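Local coordinates for protein putative alpha-ketoglutarate-dependent taurine dioxygenase (PDB 5HSX) that probably acts as an iron(II)- and 2-oxoglutarate-dependent dioxygenase of the TfdA family, at residues 138-152 with 252-266. Numbering follows the deposited sequence.
Sequences LRGVTIPPYGGDTQW and FTVRFKWQAGSVAFW. With EDO (1,2-ethanediol), chain O.
Thr150, Gln151 and Trp152 run antiparallel to Val254, Arg255 and Phe256, with four backbone hydrogen bonds in the pairs Thr150–Phe256 and Trp152–Val254. Leu138 likewise exchanges two with Ala264, and Gly140 N and O hydrogen-bond to Ser262 O and Gly261 N, both in the type II turn Gln259–Ser262. Each segment gives one strand to the larger mixed sheet and one to the four-stranded sheet, the two layers of the double-stranded beta-helix (jelly roll) of this cupin-clan family. Between the layers, Trp152 brings its indole NE1 over a face of Trp266, 3.2 Å from CG, the five-membered rings tilted 59° apart; Trp266 also touches the sodium ligands His273 and Asp125. Ala264 CB packs on Trp152 CH2 at 3.8 Å. Trp258 lies with one face under Phe256 CE2, while Leu138 CD2 reaches Trp258 CZ2 at 3.6 Å. In its ring plane, Trp258 NE1 donates a nearly straight bond to Thr150 OG1 (2.8 Å), which also binds a glycerol. Nearer the second subunit, Arg255, extended with CG anti to N (chi1 -179°), forms a salt bridge, NE donating to the anti lone pair of Asp149 OD2 at 2.9 Å, carboxylate and guanidinium planes 77° apart. Lys257 NZ bends to Pro145 O at 2.7 Å, approaching from above the carbonyl plane.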
# COMPACT_ATOMS: atom_id res chain seq x y z
N LEU B 138 -10.86 11.17 11.95
CA LEU B 138 -9.57 11.13 12.63
C LEU B 138 -8.76 12.35 12.21
O LEU B 138 -8.55 12.56 11.01
CB LEU B 138 -8.83 9.84 12.26
CG LEU B 138 -7.43 9.60 12.79
CD1 LEU B 138 -7.44 9.50 14.31
CD2 LEU B 138 -6.89 8.31 12.15
N ARG B 139 -8.31 13.15 13.18
CA ARG B 139 -7.53 14.35 12.88
C ARG B 139 -6.12 14.24 13.46
O ARG B 139 -5.92 13.73 14.56
CB ARG B 139 -8.24 15.62 13.38
CG ARG B 139 -8.01 16.01 14.85
CD ARG B 139 -8.83 17.25 15.22
NE ARG B 139 -8.24 17.99 16.32
CZ ARG B 139 -8.56 17.83 17.60
NH1 ARG B 139 -9.49 16.95 17.96
NH2 ARG B 139 -7.95 18.56 18.54
N GLY B 140 -5.14 14.73 12.70
CA GLY B 140 -3.74 14.67 13.11
C GLY B 140 -3.27 15.99 13.68
O GLY B 140 -3.32 17.02 13.01
N VAL B 141 -2.80 15.95 14.92
CA VAL B 141 -2.33 17.15 15.62
C VAL B 141 -0.82 17.23 15.64
O VAL B 141 -0.24 18.24 15.24
CB VAL B 141 -2.92 17.19 17.05
CG1 VAL B 141 -2.27 18.32 17.85
CG2 VAL B 141 -4.44 17.35 16.99
N THR B 142 -0.16 16.17 16.12
CA THR B 142 1.30 16.07 16.11
C THR B 142 1.65 14.93 15.17
O THR B 142 1.33 13.77 15.46
CB THR B 142 1.84 15.84 17.52
OG1 THR B 142 1.36 16.87 18.38
CG2 THR B 142 3.37 15.86 17.51
N ILE B 143 2.26 15.26 14.04
CA ILE B 143 2.43 14.28 12.97
C ILE B 143 3.90 14.21 12.58
O ILE B 143 4.52 15.25 12.29
CB ILE B 143 1.55 14.62 11.76
CG1 ILE B 143 0.06 14.48 12.12
CG2 ILE B 143 1.95 13.77 10.56
CD1 ILE B 143 -0.36 13.08 12.56
N PRO B 144 4.49 13.01 12.56
CA PRO B 144 5.91 12.89 12.21
C PRO B 144 6.17 13.32 10.78
O PRO B 144 5.30 13.17 9.91
CB PRO B 144 6.19 11.39 12.40
CG PRO B 144 5.12 10.92 13.36
CD PRO B 144 3.91 11.74 13.02
N PRO B 145 7.37 13.83 10.49
CA PRO B 145 7.70 14.18 9.09
C PRO B 145 7.59 13.01 8.12
O PRO B 145 7.31 13.23 6.94
CB PRO B 145 9.15 14.69 9.18
CG PRO B 145 9.67 14.21 10.49
CD PRO B 145 8.48 14.12 11.41
N TYR B 146 7.79 11.78 8.59
CA TYR B 146 7.56 10.61 7.76
C TYR B 146 7.35 9.41 8.67
O TYR B 146 7.65 9.45 9.87
CB TYR B 146 8.70 10.37 6.76
CG TYR B 146 10.06 10.26 7.40
CD1 TYR B 146 10.59 9.02 7.76
CD2 TYR B 146 10.83 11.39 7.65
CE1 TYR B 146 11.84 8.92 8.35
CE2 TYR B 146 12.08 11.30 8.24
CZ TYR B 146 12.57 10.06 8.59
OH TYR B 146 13.81 9.97 9.17
N GLY B 147 6.86 8.33 8.08
CA GLY B 147 6.34 7.21 8.83
C GLY B 147 4.90 7.46 9.25
O GLY B 147 4.41 8.59 9.30
N GLY B 148 4.20 6.37 9.54
CA GLY B 148 2.87 6.48 10.10
C GLY B 148 1.73 6.59 9.11
O GLY B 148 0.64 7.04 9.50
N ASP B 149 1.93 6.22 7.84
CA ASP B 149 0.86 6.29 6.86
C ASP B 149 -0.27 5.32 7.22
O ASP B 149 -0.05 4.28 7.84
CB ASP B 149 1.37 5.95 5.45
CG ASP B 149 2.36 6.97 4.89
OD1 ASP B 149 2.71 7.97 5.57
OD2 ASP B 149 2.81 6.74 3.75
N THR B 150 -1.49 5.68 6.81
CA THR B 150 -2.67 4.84 6.99
C THR B 150 -3.16 4.38 5.62
O THR B 150 -3.02 5.10 4.62
CB THR B 150 -3.80 5.60 7.72
OG1 THR B 150 -3.29 6.16 8.94
CG2 THR B 150 -4.97 4.68 8.04
N GLN B 151 -3.73 3.17 5.56
CA GLN B 151 -4.31 2.67 4.32
C GLN B 151 -5.75 2.25 4.54
O GLN B 151 -6.14 1.83 5.64
CB GLN B 151 -3.53 1.48 3.75
CG GLN B 151 -2.02 1.75 3.59
CD GLN B 151 -1.36 0.73 2.69
OE1 GLN B 151 -1.87 0.40 1.63
NE2 GLN B 151 -0.19 0.23 3.12
N TRP B 152 -6.54 2.36 3.48
CA TRP B 152 -7.91 1.89 3.45
C TRP B 152 -8.12 0.98 2.24
O TRP B 152 -7.44 1.12 1.22
CB TRP B 152 -8.93 3.06 3.36
CG TRP B 152 -9.09 3.87 4.62
CD1 TRP B 152 -10.12 3.80 5.52
CD2 TRP B 152 -8.21 4.90 5.09
NE1 TRP B 152 -9.92 4.71 6.53
CE2 TRP B 152 -8.76 5.40 6.29
CE3 TRP B 152 -7.01 5.44 4.62
CZ2 TRP B 152 -8.14 6.41 7.03
CZ3 TRP B 152 -6.40 6.45 5.36
CH2 TRP B 152 -6.97 6.92 6.54
N PHE B 252 -7.56 -2.30 -4.70
CA PHE B 252 -8.68 -1.86 -3.86
C PHE B 252 -8.27 -0.82 -2.83
O PHE B 252 -9.13 -0.36 -2.07
CB PHE B 252 -9.33 -3.05 -3.13
CG PHE B 252 -9.78 -4.16 -4.04
CD1 PHE B 252 -10.56 -3.89 -5.15
CD2 PHE B 252 -9.41 -5.48 -3.78
CE1 PHE B 252 -10.97 -4.91 -6.00
CE2 PHE B 252 -9.81 -6.51 -4.62
CZ PHE B 252 -10.59 -6.22 -5.74
N THR B 253 -6.99 -0.40 -2.78
CA THR B 253 -6.49 0.34 -1.63
C THR B 253 -6.08 1.77 -1.98
O THR B 253 -5.82 2.11 -3.14
CB THR B 253 -5.27 -0.36 -0.99
OG1 THR B 253 -4.13 -0.26 -1.85
CG2 THR B 253 -5.59 -1.81 -0.69
N VAL B 254 -6.01 2.59 -0.94
CA VAL B 254 -5.39 3.92 -1.01
C VAL B 254 -4.54 4.11 0.24
O VAL B 254 -4.89 3.64 1.32
CB VAL B 254 -6.44 5.04 -1.16
CG1 VAL B 254 -7.33 5.15 0.10
CG2 VAL B 254 -5.77 6.37 -1.48
N ARG B 255 -3.41 4.80 0.08
CA ARG B 255 -2.48 5.11 1.17
C ARG B 255 -2.45 6.61 1.39
O ARG B 255 -2.48 7.39 0.43
CB ARG B 255 -1.08 4.57 0.83
CG ARG B 255 -0.02 4.79 1.91
CD ARG B 255 1.21 3.96 1.56
NE ARG B 255 2.31 4.23 2.47
CZ ARG B 255 3.40 3.46 2.57
NH1 ARG B 255 3.49 2.37 1.82
NH2 ARG B 255 4.37 3.78 3.42
N PHE B 256 -2.38 7.03 2.66
CA PHE B 256 -2.47 8.43 3.05
C PHE B 256 -1.27 8.77 3.92
O PHE B 256 -1.06 8.13 4.95
CB PHE B 256 -3.77 8.71 3.81
CG PHE B 256 -4.01 10.16 4.13
CD1 PHE B 256 -4.31 11.07 3.13
CD2 PHE B 256 -4.01 10.60 5.44
CE1 PHE B 256 -4.56 12.40 3.43
CE2 PHE B 256 -4.27 11.92 5.76
CZ PHE B 256 -4.55 12.83 4.75
N LYS B 257 -0.51 9.78 3.52
CA LYS B 257 0.59 10.28 4.34
C LYS B 257 0.09 11.50 5.09
O LYS B 257 -0.29 12.51 4.48
CB LYS B 257 1.82 10.62 3.49
CG LYS B 257 2.96 11.17 4.35
CD LYS B 257 4.24 11.28 3.55
CE LYS B 257 5.43 11.65 4.45
NZ LYS B 257 5.29 12.99 5.11
N TRP B 258 0.10 11.40 6.42
CA TRP B 258 -0.45 12.45 7.28
C TRP B 258 0.44 13.68 7.30
O TRP B 258 1.66 13.61 7.13
CB TRP B 258 -0.62 11.93 8.70
CG TRP B 258 -1.68 10.90 8.81
CD1 TRP B 258 -1.56 9.56 8.58
CD2 TRP B 258 -3.06 11.13 9.14
NE1 TRP B 258 -2.78 8.94 8.76
CE2 TRP B 258 -3.71 9.89 9.11
CE3 TRP B 258 -3.79 12.28 9.47
CZ2 TRP B 258 -5.07 9.75 9.38
CZ3 TRP B 258 -5.14 12.14 9.75
CH2 TRP B 258 -5.77 10.88 9.70
N GLN B 259 -0.20 14.82 7.52
CA GLN B 259 0.46 16.05 7.94
C GLN B 259 -0.32 16.62 9.10
O GLN B 259 -1.49 16.28 9.31
CB GLN B 259 0.54 17.08 6.80
CG GLN B 259 1.30 16.60 5.56
CD GLN B 259 1.26 17.62 4.44
OE1 GLN B 259 1.44 18.81 4.68
NE2 GLN B 259 1.01 17.15 3.22
N ALA B 260 0.33 17.49 9.88
CA ALA B 260 -0.40 18.23 10.90
C ALA B 260 -1.58 18.95 10.26
O ALA B 260 -1.45 19.53 9.18
CB ALA B 260 0.52 19.23 11.61
N GLY B 261 -2.74 18.87 10.92
CA GLY B 261 -3.93 19.48 10.38
C GLY B 261 -4.68 18.64 9.37
O GLY B 261 -5.68 19.11 8.81
N SER B 262 -4.24 17.41 9.11
CA SER B 262 -4.98 16.56 8.18
C SER B 262 -6.12 15.86 8.89
O SER B 262 -6.09 15.64 10.11
CB SER B 262 -4.05 15.53 7.52
OG SER B 262 -3.07 16.17 6.70
N VAL B 263 -7.16 15.53 8.12
CA VAL B 263 -8.35 14.86 8.62
C VAL B 263 -8.71 13.75 7.65
O VAL B 263 -8.69 13.95 6.44
CB VAL B 263 -9.54 15.84 8.78
CG1 VAL B 263 -10.78 15.10 9.33
CG2 VAL B 263 -9.17 17.01 9.68
N ALA B 264 -9.02 12.57 8.19
CA ALA B 264 -9.54 11.45 7.41
C ALA B 264 -10.94 11.11 7.91
O ALA B 264 -11.16 10.98 9.12
CB ALA B 264 -8.62 10.23 7.53
N PHE B 265 -11.88 10.97 6.97
CA PHE B 265 -13.29 10.74 7.26
C PHE B 265 -13.69 9.53 6.42
O PHE B 265 -13.72 9.62 5.19
CB PHE B 265 -14.10 11.99 6.88
CG PHE B 265 -15.58 11.96 7.22
CD1 PHE B 265 -16.18 10.92 7.92
CD2 PHE B 265 -16.37 13.03 6.83
CE1 PHE B 265 -17.54 10.96 8.22
CE2 PHE B 265 -17.73 13.08 7.12
CZ PHE B 265 -18.32 12.03 7.81
N TRP B 266 -13.94 8.38 7.05
CA TRP B 266 -14.18 7.17 6.27
C TRP B 266 -15.48 6.48 6.66
O TRP B 266 -15.96 6.60 7.78
CB TRP B 266 -13.02 6.16 6.37
CG TRP B 266 -12.76 5.54 7.72
CD1 TRP B 266 -13.26 4.35 8.17
CD2 TRP B 266 -11.87 6.02 8.73
NE1 TRP B 266 -12.76 4.08 9.43
CE2 TRP B 266 -11.90 5.09 9.79
CE3 TRP B 266 -11.07 7.16 8.85
CZ2 TRP B 266 -11.15 5.26 10.96
CZ3 TRP B 266 -10.32 7.32 10.02
CH2 TRP B 266 -10.38 6.38 11.06
C1 EDO O . 3.28 1.48 6.23
O1 EDO O . 3.01 1.46 7.64
C2 EDO O . 2.00 1.79 5.46
O2 EDO O . 1.03 0.76 5.70
O HOH W 1 4.04 11.93 7.66
O HOH W 2 4.22 14.61 7.44
O HOH W 3 1.86 9.58 7.63
O HOH W 4 4.48 5.18 6.24